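Branched-chain alpha-ketoacid decarboxylase (Lactococcus lactis, PDB 2VBF) probably decarboxylates branched-chain and aromatic alpha-keto acids to aldehydes, using thiamine diphosphate and a magnesium ion. Local coordinates at residues L32-V46 and I58-E72. Sequence-based numbering, arbitrary orientation.
Sequences LDRLHELGIEEIFGV and IISREDMKWIGNANE. With TPP (thiamine diphosphate), chain D.
Arg61 reaches back over Leu32 to clasp Asp33: NH1 and NH2 both give hydrogens end-on to OD1, the NH1–OD1 bond being 2.9 Å, while the carboxylate stands 71° from the guanidinium plane. Bends at chi2 and chi3 turn its NE and NH2 side to Asp63, one carboxylate oxygen for each nitrogen, and Leu32 CB lies over one guanidinium face. With a leucine in its place, both aspartates would probably lose their shared counter-charge. OD2 of Asp33 is also held by Tyr25 and Lys198. A water ties His36 ND1 to the carbonyls of Ile40 and Asp63.

Backbone bonds join the parallel strands 42-45 and 65-68, the latter an edge strand of its parallel sheet within the chain; with helix 52-60 they form a beta-alpha-beta unit of the thiamine-diphosphate enzyme N-terminal domain. Ile67 N meets Ile43 O almost straight (176°). Asn69 grips Gly45 twice, its N on Gly45 O and its OD1 taking Gly45 N at 3.0 Å.

Among apolar groups, Ile43 CD1 sits 4.0 Å from Ile58 CD1, and Ile43 CG2 touches Trp66 CZ3. At the cofactor, Val46 CB packs against Glu72 OE2, which lies 2.7 Å from N1' of thiamine diphosphate.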
ATOM      1  N   LEU A  32     -14.541  -5.616 -21.124  1.00 13.42           N
ATOM      2  CA  LEU A  32     -13.336  -5.339 -21.879  1.00 13.73           C
ATOM      3  C   LEU A  32     -13.651  -4.532 -23.155  1.00 12.92           C
ATOM      4  O   LEU A  32     -12.884  -3.651 -23.538  1.00 14.37           O
ATOM      5  CB  LEU A  32     -12.572  -6.642 -22.172  1.00 12.71           C
ATOM      6  CG  LEU A  32     -11.967  -7.344 -20.933  1.00 13.96           C
ATOM      7  CD1 LEU A  32     -11.424  -8.710 -21.281  1.00 15.38           C
ATOM      8  CD2 LEU A  32     -10.877  -6.476 -20.317  1.00 16.40           C
ATOM      9  N   ASP A  33     -14.799  -4.802 -23.778  1.00 15.25           N
ATOM     10  CA  ASP A  33     -15.234  -4.015 -24.927  1.00 15.47           C
ATOM     11  C   ASP A  33     -15.430  -2.545 -24.536  1.00 14.62           C
ATOM     12  O   ASP A  33     -14.969  -1.644 -25.243  1.00 15.00           O
ATOM     13  CB  ASP A  33     -16.519  -4.574 -25.535  1.00 16.78           C
ATOM     14  CG  ASP A  33     -16.271  -5.706 -26.537  1.00 18.07           C
ATOM     15  OD1 ASP A  33     -15.112  -5.991 -26.881  1.00 20.45           O
ATOM     16  OD2 ASP A  33     -17.259  -6.312 -26.992  1.00 23.46           O
ATOM     17  N   ARG A  34     -16.088  -2.312 -23.399  1.00 15.19           N
ATOM     18  CA  ARG A  34     -16.322  -0.950 -22.918  1.00 15.42           C
ATOM     19  C   ARG A  34     -15.015  -0.247 -22.567  1.00 15.11           C
ATOM     20  O   ARG A  34     -14.852   0.926 -22.871  1.00 16.08           O
ATOM     21  CB  ARG A  34     -17.255  -0.933 -21.711  1.00 16.09           C
ATOM     22  CG  ARG A  34     -18.716  -1.289 -22.014  1.00 15.01           C
ATOM     23  CD  ARG A  34     -19.298  -0.449 -23.155  1.00 17.09           C
ATOM     24  NE  ARG A  34     -20.757  -0.346 -23.087  1.00 17.51           N
ATOM     25  CZ  ARG A  34     -21.512   0.290 -23.986  1.00 18.26           C
ATOM     26  NH1 ARG A  34     -20.970   0.854 -25.052  1.00 19.27           N
ATOM     27  NH2 ARG A  34     -22.827   0.345 -23.834  1.00 19.46           N
ATOM     28  N   LEU A  35     -14.084  -0.962 -21.931  1.00 15.33           N
ATOM     29  CA  LEU A  35     -12.762  -0.394 -21.650  1.00 16.01           C
ATOM     30  C   LEU A  35     -12.035  -0.013 -22.939  1.00 15.68           C
ATOM     31  O   LEU A  35     -11.433   1.055 -23.025  1.00 16.56           O
ATOM     32  CB  LEU A  35     -11.912  -1.344 -20.796  1.00 16.44           C
ATOM     33  CG  LEU A  35     -12.466  -1.676 -19.408  1.00 15.87           C
ATOM     34  CD1 LEU A  35     -11.479  -2.614 -18.707  1.00 16.88           C
ATOM     35  CD2 LEU A  35     -12.751  -0.418 -18.557  1.00 15.60           C
ATOM     36  N   HIS A  36     -12.095  -0.876 -23.948  1.00 17.31           N
ATOM     37  CA  HIS A  36     -11.554  -0.542 -25.269  1.00 17.66           C
ATOM     38  C   HIS A  36     -12.160   0.743 -25.840  1.00 17.32           C
ATOM     39  O   HIS A  36     -11.445   1.580 -26.380  1.00 17.63           O
ATOM     40  CB  HIS A  36     -11.772  -1.687 -26.254  1.00 18.49           C
ATOM     41  CG  HIS A  36     -11.425  -1.333 -27.667  1.00 20.43           C
ATOM     42  ND1 HIS A  36     -10.124  -1.234 -28.109  1.00 22.73           N
ATOM     43  CD2 HIS A  36     -12.211  -1.039 -28.732  1.00 21.93           C
ATOM     44  CE1 HIS A  36     -10.122  -0.903 -29.388  1.00 22.97           C
ATOM     45  NE2 HIS A  36     -11.375  -0.769 -29.788  1.00 21.07           N
ATOM     46  N   GLU A  37     -13.479   0.895 -25.718  1.00 17.80           N
ATOM     47  CA  GLU A  37     -14.163   2.100 -26.190  1.00 19.33           C
ATOM     48  C   GLU A  37     -13.627   3.366 -25.527  1.00 18.36           C
ATOM     49  O   GLU A  37     -13.604   4.438 -26.145  1.00 17.42           O
ATOM     50  CB  GLU A  37     -15.657   2.050 -25.895  1.00 19.47           C
ATOM     51  CG  GLU A  37     -16.482   1.074 -26.673  1.00 23.50           C
ATOM     52  CD  GLU A  37     -17.957   1.192 -26.304  1.00 23.19           C
ATOM     53  OE1 GLU A  37     -18.393   2.289 -25.886  1.00 29.70           O
ATOM     54  OE2 GLU A  37     -18.678   0.190 -26.437  1.00 28.53           O
ATOM     55  N   LEU A  38     -13.233   3.238 -24.258  1.00 17.97           N
ATOM     56  CA  LEU A  38     -12.643   4.349 -23.505  1.00 17.23           C
ATOM     57  C   LEU A  38     -11.199   4.672 -23.911  1.00 16.61           C
ATOM     58  O   LEU A  38     -10.627   5.644 -23.409  1.00 17.53           O
ATOM     59  CB  LEU A  38     -12.695   4.060 -21.998  1.00 18.23           C
ATOM     60  CG  LEU A  38     -14.079   3.931 -21.353  1.00 19.28           C
ATOM     61  CD1 LEU A  38     -13.960   3.503 -19.879  1.00 20.16           C
ATOM     62  CD2 LEU A  38     -14.863   5.237 -21.477  1.00 20.98           C
ATOM     63  N   GLY A  39     -10.612   3.871 -24.804  1.00 15.38           N
ATOM     64  CA  GLY A  39      -9.255   4.096 -25.293  1.00 15.70           C
ATOM     65  C   GLY A  39      -8.171   3.382 -24.504  1.00 15.24           C
ATOM     66  O   GLY A  39      -6.981   3.618 -24.742  1.00 15.99           O
ATOM     67  N   ILE A  40      -8.576   2.515 -23.579  1.00 15.14           N
ATOM     68  CA  ILE A  40      -7.643   1.754 -22.756  1.00 14.96           C
ATOM     69  C   ILE A  40      -7.098   0.575 -23.567  1.00 15.00           C
ATOM     70  O   ILE A  40      -7.861  -0.246 -24.086  1.00 15.32           O
ATOM     71  CB  ILE A  40      -8.301   1.252 -21.428  1.00 14.46           C
ATOM     72  CG1 ILE A  40      -8.819   2.442 -20.602  1.00 14.08           C
ATOM     73  CG2 ILE A  40      -7.301   0.443 -20.586  1.00 14.71           C
ATOM     74  CD1 ILE A  40      -9.779   2.052 -19.475  1.00 13.58           C
ATOM     75  N   GLU A  41      -5.770   0.508 -23.651  1.00 15.96           N
ATOM     76  CA  GLU A  41      -5.072  -0.525 -24.421  1.00 17.14           C
ATOM     77  C   GLU A  41      -4.187  -1.422 -23.551  1.00 15.40           C
ATOM     78  O   GLU A  41      -3.578  -2.380 -24.038  1.00 14.54           O
ATOM     79  CB  GLU A  41      -4.245   0.160 -25.509  1.00 17.90           C
ATOM     80  CG  GLU A  41      -5.121   0.866 -26.561  1.00 19.30           C
ATOM     81  CD  GLU A  41      -4.338   1.766 -27.503  1.00 22.69           C
ATOM     82  OE1 GLU A  41      -3.095   1.779 -27.473  1.00 25.96           O
ATOM     83  OE2 GLU A  41      -4.982   2.480 -28.294  1.00 28.97           O
ATOM     84  N   GLU A  42      -4.122  -1.101 -22.257  1.00 14.44           N
ATOM     85  CA  GLU A  42      -3.281  -1.807 -21.300  1.00 14.52           C
ATOM     86  C   GLU A  42      -4.016  -1.822 -19.973  1.00 14.74           C
ATOM     87  O   GLU A  42      -4.607  -0.812 -19.611  1.00 13.78           O
ATOM     88  CB  GLU A  42      -1.931  -1.084 -21.116  1.00 14.70           C
ATOM     89  CG  GLU A  42      -0.886  -1.341 -22.200  1.00 16.82           C
ATOM     90  CD  GLU A  42      -0.971  -0.419 -23.409  1.00 18.00           C
ATOM     91  OE1 GLU A  42      -1.641   0.638 -23.375  1.00 14.89           O
ATOM     92  OE2 GLU A  42      -0.319  -0.745 -24.421  1.00 21.02           O
ATOM     93  N   ILE A  43      -3.971  -2.951 -19.259  1.00 13.29           N
ATOM     94  CA  ILE A  43      -4.556  -3.065 -17.915  1.00 12.15           C
ATOM     95  C   ILE A  43      -3.465  -3.478 -16.947  1.00 11.88           C
ATOM     96  O   ILE A  43      -2.719  -4.432 -17.200  1.00 11.36           O
ATOM     97  CB  ILE A  43      -5.727  -4.079 -17.862  1.00 12.53           C
ATOM     98  CG1 ILE A  43      -6.837  -3.616 -18.810  1.00 14.20           C
ATOM     99  CG2 ILE A  43      -6.256  -4.267 -16.438  1.00 12.08           C
ATOM    100  CD1 ILE A  43      -8.096  -4.472 -18.816  1.00 15.15           C
ATOM    101  N   PHE A  44      -3.385  -2.746 -15.843  1.00 11.55           N
ATOM    102  CA  PHE A  44      -2.385  -3.018 -14.806  1.00 11.05           C
ATOM    103  C   PHE A  44      -2.972  -3.856 -13.677  1.00 10.54           C
ATOM    104  O   PHE A  44      -4.160  -4.160 -13.659  1.00 11.10           O
ATOM    105  CB  PHE A  44      -1.809  -1.704 -14.303  1.00 11.07           C
ATOM    106  CG  PHE A  44      -1.227  -0.866 -15.406  1.00 10.29           C
ATOM    107  CD1 PHE A  44       0.020  -1.173 -15.938  1.00 11.01           C
ATOM    108  CD2 PHE A  44      -1.940   0.183 -15.949  1.00 10.22           C
ATOM    109  CE1 PHE A  44       0.553  -0.419 -16.983  1.00 10.89           C
ATOM    110  CE2 PHE A  44      -1.417   0.956 -16.992  1.00 10.43           C
ATOM    111  CZ  PHE A  44      -0.164   0.646 -17.508  1.00 11.24           C
ATOM    112  N   GLY A  45      -2.108  -4.276 -12.760  1.00 10.54           N
ATOM    113  CA  GLY A  45      -2.557  -4.925 -11.537  1.00 10.05           C
ATOM    114  C   GLY A  45      -1.784  -6.156 -11.118  1.00 11.16           C
ATOM    115  O   GLY A  45      -0.668  -6.394 -11.564  1.00 11.49           O
ATOM    116  N   VAL A  46      -2.423  -6.964 -10.288  1.00 11.32           N
ATOM    117  CA  VAL A  46      -1.799  -8.147  -9.706  1.00 10.84           C
ATOM    118  C   VAL A  46      -2.809  -9.277  -9.669  1.00 10.76           C
ATOM    119  O   VAL A  46      -3.962  -9.071  -9.235  1.00 11.00           O
ATOM    120  CB  VAL A  46      -1.265  -7.878  -8.276  1.00 10.75           C
ATOM    121  CG1 VAL A  46      -0.633  -9.161  -7.645  1.00 10.83           C
ATOM    122  CG2 VAL A  46      -0.243  -6.725  -8.264  1.00 12.71           C
ATOM    123  N   ILE A  58      -8.469 -11.102 -20.569  1.00 15.20           N
ATOM    124  CA  ILE A  58      -7.591  -9.987 -20.894  1.00 16.83           C
ATOM    125  C   ILE A  58      -6.440 -10.460 -21.776  1.00 17.22           C
ATOM    126  O   ILE A  58      -6.112  -9.801 -22.757  1.00 16.97           O
ATOM    127  CB  ILE A  58      -6.981  -9.317 -19.639  1.00 15.72           C
ATOM    128  CG1 ILE A  58      -8.089  -8.738 -18.751  1.00 15.88           C
ATOM    129  CG2 ILE A  58      -5.984  -8.229 -20.066  1.00 14.72           C
ATOM    130  CD1 ILE A  58      -7.611  -8.151 -17.408  1.00 14.17           C
ATOM    131  N   ILE A  59      -5.845 -11.598 -21.420  1.00 17.40           N
ATOM    132  CA  ILE A  59      -4.717 -12.144 -22.172  1.00 18.67           C
ATOM    133  C   ILE A  59      -5.150 -12.465 -23.603  1.00 18.73           C
ATOM    134  O   ILE A  59      -4.404 -12.215 -24.552  1.00 21.22           O
ATOM    135  CB  ILE A  59      -4.125 -13.421 -21.506  1.00 19.34           C
ATOM    136  CG1 ILE A  59      -3.486 -13.094 -20.152  1.00 19.86           C
ATOM    137  CG2 ILE A  59      -3.098 -14.094 -22.439  1.00 19.86           C
ATOM    138  CD1 ILE A  59      -2.355 -12.099 -20.204  1.00 21.31           C
ATOM    139  N   SER A  60      -6.364 -12.981 -23.749  1.00 20.23           N
ATOM    140  CA  SER A  60      -6.884 -13.396 -25.062  1.00 21.44           C
ATOM    141  C   SER A  60      -7.215 -12.234 -26.005  1.00 22.71           C
ATOM    142  O   SER A  60      -7.292 -12.439 -27.212  1.00 22.14           O
ATOM    143  CB  SER A  60      -8.123 -14.267 -24.881  1.00 22.24           C
ATOM    144  OG  SER A  60      -7.774 -15.516 -24.307  1.00 27.05           O
ATOM    145  N   ARG A  61      -7.401 -11.025 -25.476  1.00 22.19           N
ATOM    146  CA  ARG A  61      -7.717  -9.848 -26.313  1.00 23.87           C
ATOM    147  C   ARG A  61      -6.583  -9.527 -27.272  1.00 24.48           C
ATOM    148  O   ARG A  61      -5.433  -9.498 -26.856  1.00 26.36           O
ATOM    149  CB  ARG A  61      -7.906  -8.588 -25.458  1.00 23.64           C
ATOM    150  CG  ARG A  61      -8.992  -8.619 -24.400  1.00 24.46           C
ATOM    151  CD  ARG A  61     -10.401  -8.526 -24.966  1.00 24.96           C
ATOM    152  NE  ARG A  61     -10.671  -7.274 -25.678  1.00 23.50           N
ATOM    153  CZ  ARG A  61     -11.901  -6.847 -25.979  1.00 23.57           C
ATOM    154  NH1 ARG A  61     -12.963  -7.548 -25.608  1.00 24.04           N
ATOM    155  NH2 ARG A  61     -12.071  -5.706 -26.633  1.00 23.21           N
ATOM    156  N   GLU A  62      -6.882  -9.227 -28.534  1.00 25.59           N
ATOM    157  CA  GLU A  62      -5.815  -8.749 -29.433  1.00 25.90           C
ATOM    158  C   GLU A  62      -5.490  -7.282 -29.216  1.00 25.83           C
ATOM    159  O   GLU A  62      -4.389  -6.836 -29.566  1.00 28.35           O
ATOM    160  CB  GLU A  62      -6.151  -8.949 -30.915  1.00 28.33           C
ATOM    161  CG  GLU A  62      -7.497  -8.393 -31.357  1.00 30.28           C
ATOM    162  CD  GLU A  62      -8.562  -9.461 -31.379  1.00 33.62           C
ATOM    163  OE1 GLU A  62      -8.549 -10.309 -30.461  1.00 34.23           O
ATOM    164  OE2 GLU A  62      -9.391  -9.474 -32.326  1.00 36.28           O
ATOM    165  N   ASP A  63      -6.438  -6.543 -28.633  1.00 23.06           N
ATOM    166  CA  ASP A  63      -6.381  -5.083 -28.587  1.00 22.45           C
ATOM    167  C   ASP A  63      -6.064  -4.536 -27.194  1.00 21.33           C
ATOM    168  O   ASP A  63      -6.149  -3.323 -26.970  1.00 21.75           O
ATOM    169  CB  ASP A  63      -7.724  -4.501 -29.058  1.00 22.77           C
ATOM    170  CG  ASP A  63      -8.884  -4.885 -28.153  1.00 24.02           C
ATOM    171  OD1 ASP A  63      -8.700  -5.715 -27.244  1.00 25.53           O
ATOM    172  OD2 ASP A  63      -9.995  -4.361 -28.351  1.00 24.17           O
ATOM    173  N   MET A  64      -5.672  -5.430 -26.294  1.00 20.42           N
ATOM    174  CA  MET A  64      -5.481  -5.102 -24.873  0.50 20.85           C
ATOM    175  C   MET A  64      -4.347  -5.953 -24.316  1.00 21.08           C
ATOM    176  O   MET A  64      -4.320  -7.158 -24.541  1.00 22.96           O
ATOM    177  CB  MET A  64      -6.765  -5.412 -24.093  0.50 20.30           C
ATOM    178  CG  MET A  64      -6.836  -4.848 -22.677  0.50 20.64           C
ATOM    179  SD  MET A  64      -7.306  -3.102 -22.633  0.50 17.39           S
ATOM    180  CE  MET A  64      -9.012  -3.166 -23.196  0.50 18.56           C
ATOM    181  N   LYS A  65      -3.436  -5.330 -23.568  1.00 18.95           N
ATOM    182  CA  LYS A  65      -2.316  -6.045 -22.981  1.00 18.95           C
ATOM    183  C   LYS A  65      -2.394  -6.014 -21.455  1.00 16.94           C
ATOM    184  O   LYS A  65      -2.610  -4.958 -20.869  1.00 16.43           O
ATOM    185  CB  LYS A  65      -0.993  -5.420 -23.438  1.00 20.58           C
ATOM    186  CG  LYS A  65       0.219  -6.291 -23.143  1.00 23.39           C
ATOM    187  CD  LYS A  65       1.526  -5.588 -23.459  1.00 24.30           C
ATOM    188  CE  LYS A  65       2.724  -6.397 -22.947  1.00 25.22           C
ATOM    189  NZ  LYS A  65       4.035  -5.886 -23.441  1.00 27.77           N
ATOM    190  N   TRP A  66      -2.205  -7.174 -20.829  1.00 15.26           N
ATOM    191  CA  TRP A  66      -1.975  -7.252 -19.387  1.00 14.85           C
ATOM    192  C   TRP A  66      -0.540  -6.815 -19.098  1.00 14.16           C
ATOM    193  O   TRP A  66       0.419  -7.351 -19.677  1.00 14.07           O
ATOM    194  CB  TRP A  66      -2.195  -8.671 -18.877  1.00 12.98           C
ATOM    195  CG  TRP A  66      -1.849  -8.862 -17.433  1.00 12.19           C
ATOM    196  CD1 TRP A  66      -0.806  -9.575 -16.928  1.00 12.52           C
ATOM    197  CD2 TRP A  66      -2.543  -8.311 -16.316  1.00 12.62           C
ATOM    198  NE1 TRP A  66      -0.818  -9.515 -15.550  1.00 13.33           N
ATOM    199  CE2 TRP A  66      -1.875  -8.735 -15.154  1.00 11.13           C
ATOM    200  CE3 TRP A  66      -3.668  -7.503 -16.183  1.00 11.73           C
ATOM    201  CZ2 TRP A  66      -2.312  -8.389 -13.874  1.00 11.73           C
ATOM    202  CZ3 TRP A  66      -4.096  -7.151 -14.923  1.00 12.94           C
ATOM    203  CH2 TRP A  66      -3.426  -7.599 -13.778  1.00 12.42           C
ATOM    204  N   ILE A  67      -0.391  -5.856 -18.186  1.00 13.73           N
ATOM    205  CA  ILE A  67       0.921  -5.451 -17.702  1.00 13.80           C
ATOM    206  C   ILE A  67       0.919  -5.613 -16.183  1.00 13.39           C
ATOM    207  O   ILE A  67       0.463  -4.733 -15.455  1.00 12.84           O
ATOM    208  CB  ILE A  67       1.276  -4.030 -18.147  1.00 14.01           C
ATOM    209  CG1 ILE A  67       1.227  -3.957 -19.687  1.00 15.40           C
ATOM    210  CG2 ILE A  67       2.667  -3.633 -17.639  1.00 14.15           C
ATOM    211  CD1 ILE A  67       1.768  -2.693 -20.274  1.00 16.46           C
ATOM    212  N   GLY A  68       1.430  -6.753 -15.725  1.00 12.12           N
ATOM    213  CA  GLY A  68       1.355  -7.109 -14.306  1.00 11.87           C
ATOM    214  C   GLY A  68       2.378  -6.322 -13.533  1.00 12.51           C
ATOM    215  O   GLY A  68       3.506  -6.161 -13.996  1.00 13.10           O
ATOM    216  N   ASN A  69       1.975  -5.821 -12.363  1.00 11.71           N
ATOM    217  CA  ASN A  69       2.855  -5.079 -11.452  1.00 11.57           C
ATOM    218  C   ASN A  69       3.402  -5.979 -10.334  1.00 10.99           C
ATOM    219  O   ASN A  69       2.874  -7.063 -10.093  1.00 10.79           O
ATOM    220  CB  ASN A  69       2.053  -3.942 -10.822  1.00 11.61           C
ATOM    221  CG  ASN A  69       1.620  -2.925 -11.843  1.00  9.69           C
ATOM    222  OD1 ASN A  69       0.512  -2.978 -12.354  1.00 13.23           O
ATOM    223  ND2 ASN A  69       2.523  -2.015 -12.191  1.00 11.03           N
ATOM    224  N   ALA A  70       4.445  -5.503  -9.640  1.00 11.62           N
ATOM    225  CA  ALA A  70       4.976  -6.212  -8.476  1.00 11.81           C
ATOM    226  C   ALA A  70       3.973  -6.146  -7.311  1.00 10.29           C
ATOM    227  O   ALA A  70       3.714  -7.169  -6.660  1.00 12.09           O
ATOM    228  CB  ALA A  70       6.334  -5.634  -8.075  1.00 11.32           C
ATOM    229  N   ASN A  71       3.411  -4.960  -7.048  1.00 10.01           N
ATOM    230  CA  ASN A  71       2.368  -4.808  -6.037  1.00 11.01           C
ATOM    231  C   ASN A  71       1.201  -3.919  -6.477  1.00  9.97           C
ATOM    232  O   ASN A  71       1.277  -3.192  -7.483  1.00  8.95           O
ATOM    233  CB  ASN A  71       2.924  -4.397  -4.655  1.00 10.62           C
ATOM    234  CG  ASN A  71       3.480  -2.986  -4.596  1.00  9.99           C
ATOM    235  OD1 ASN A  71       2.959  -2.043  -5.194  1.00 10.16           O
ATOM    236  ND2 ASN A  71       4.531  -2.821  -3.792  1.00 10.32           N
ATOM    237  N   GLU A  72       0.124  -3.983  -5.703  1.00 10.61           N
ATOM    238  CA  GLU A  72      -1.118  -3.275  -6.044  1.00 10.53           C
ATOM    239  C   GLU A  72      -1.074  -1.763  -5.856  1.00 11.26           C
ATOM    240  O   GLU A  72      -1.707  -1.018  -6.622  1.00 10.47           O
ATOM    241  CB  GLU A  72      -2.307  -3.854  -5.281  1.00 10.80           C
ATOM    242  CG  GLU A  72      -2.652  -5.262  -5.709  1.00 11.86           C
ATOM    243  CD  GLU A  72      -1.884  -6.349  -4.954  1.00 11.11           C
ATOM    244  OE1 GLU A  72      -0.898  -6.057  -4.227  1.00 10.95           O
ATOM    245  OE2 GLU A  72      -2.282  -7.525  -5.095  1.00 11.30           O
TER
HETATM  246  N1' TPP D1549      -1.948  -9.881  -3.897  1.00 11.13           N
HETATM  247  C2' TPP D1549      -1.878  -9.866  -2.521  1.00 10.05           C
HETATM  248  CM2 TPP D1549      -1.549  -8.591  -1.811  1.00 11.30           C
HETATM  249  N3' TPP D1549      -2.121 -11.019  -1.834  1.00 10.01           N
HETATM  250  C4' TPP D1549      -2.423 -12.197  -2.495  1.00 10.44           C
HETATM  251  N4' TPP D1549      -2.682 -13.263  -1.748  1.00 10.86           N
HETATM  252  C5' TPP D1549      -2.474 -12.229  -3.896  1.00 11.20           C
HETATM  253  C6' TPP D1549      -2.224 -11.047  -4.588  1.00 11.40           C
HETATM  254  C7' TPP D1549      -2.779 -13.529  -4.646  1.00 11.66           C
HETATM  255  N3  TPP D1549      -1.707 -14.525  -4.524  1.00 14.50           N
HETATM  256  C2  TPP D1549      -1.659 -15.569  -3.605  1.00 16.64           C
HETATM  257  S1  TPP D1549      -0.358 -16.532  -3.680  1.00 15.41           S
HETATM  258  C5  TPP D1549       0.200 -15.654  -4.915  1.00 13.91           C
HETATM  259  C4  TPP D1549      -0.607 -14.586  -5.315  1.00 12.48           C
HETATM  260  CM4 TPP D1549      -0.311 -13.628  -6.440  1.00 14.73           C
HETATM  261  C6  TPP D1549       1.505 -16.098  -5.517  1.00 13.38           C
HETATM  262  C7  TPP D1549       2.697 -16.018  -4.567  1.00 14.09           C
HETATM  263  O7  TPP D1549       3.815 -16.381  -5.359  1.00 14.21           O
HETATM  264  PA  TPP D1549       5.238 -16.786  -4.717  1.00 13.18           P
HETATM  265  O1A TPP D1549       5.506 -15.784  -3.604  1.00 12.09           O
HETATM  266  O2A TPP D1549       6.259 -16.720  -5.826  1.00 11.99           O
HETATM  267  O3A TPP D1549       4.999 -18.225  -4.066  1.00 11.78           O
HETATM  268  PB  TPP D1549       5.257 -19.685  -4.733  1.00 12.87           P
HETATM  269  O1B TPP D1549       3.928 -20.378  -4.696  1.00 12.73           O
HETATM  270  O2B TPP D1549       6.277 -20.370  -3.876  1.00 13.83           O
HETATM  271  O3B TPP D1549       5.791 -19.473  -6.123  1.00 11.25           O
HETATM  272  O   HOH W   1      -8.043  -1.587 -26.454  1.00 28.15           O
HETATM  273  O   HOH W   2      -4.458  -8.211  -6.564  1.00 11.75           O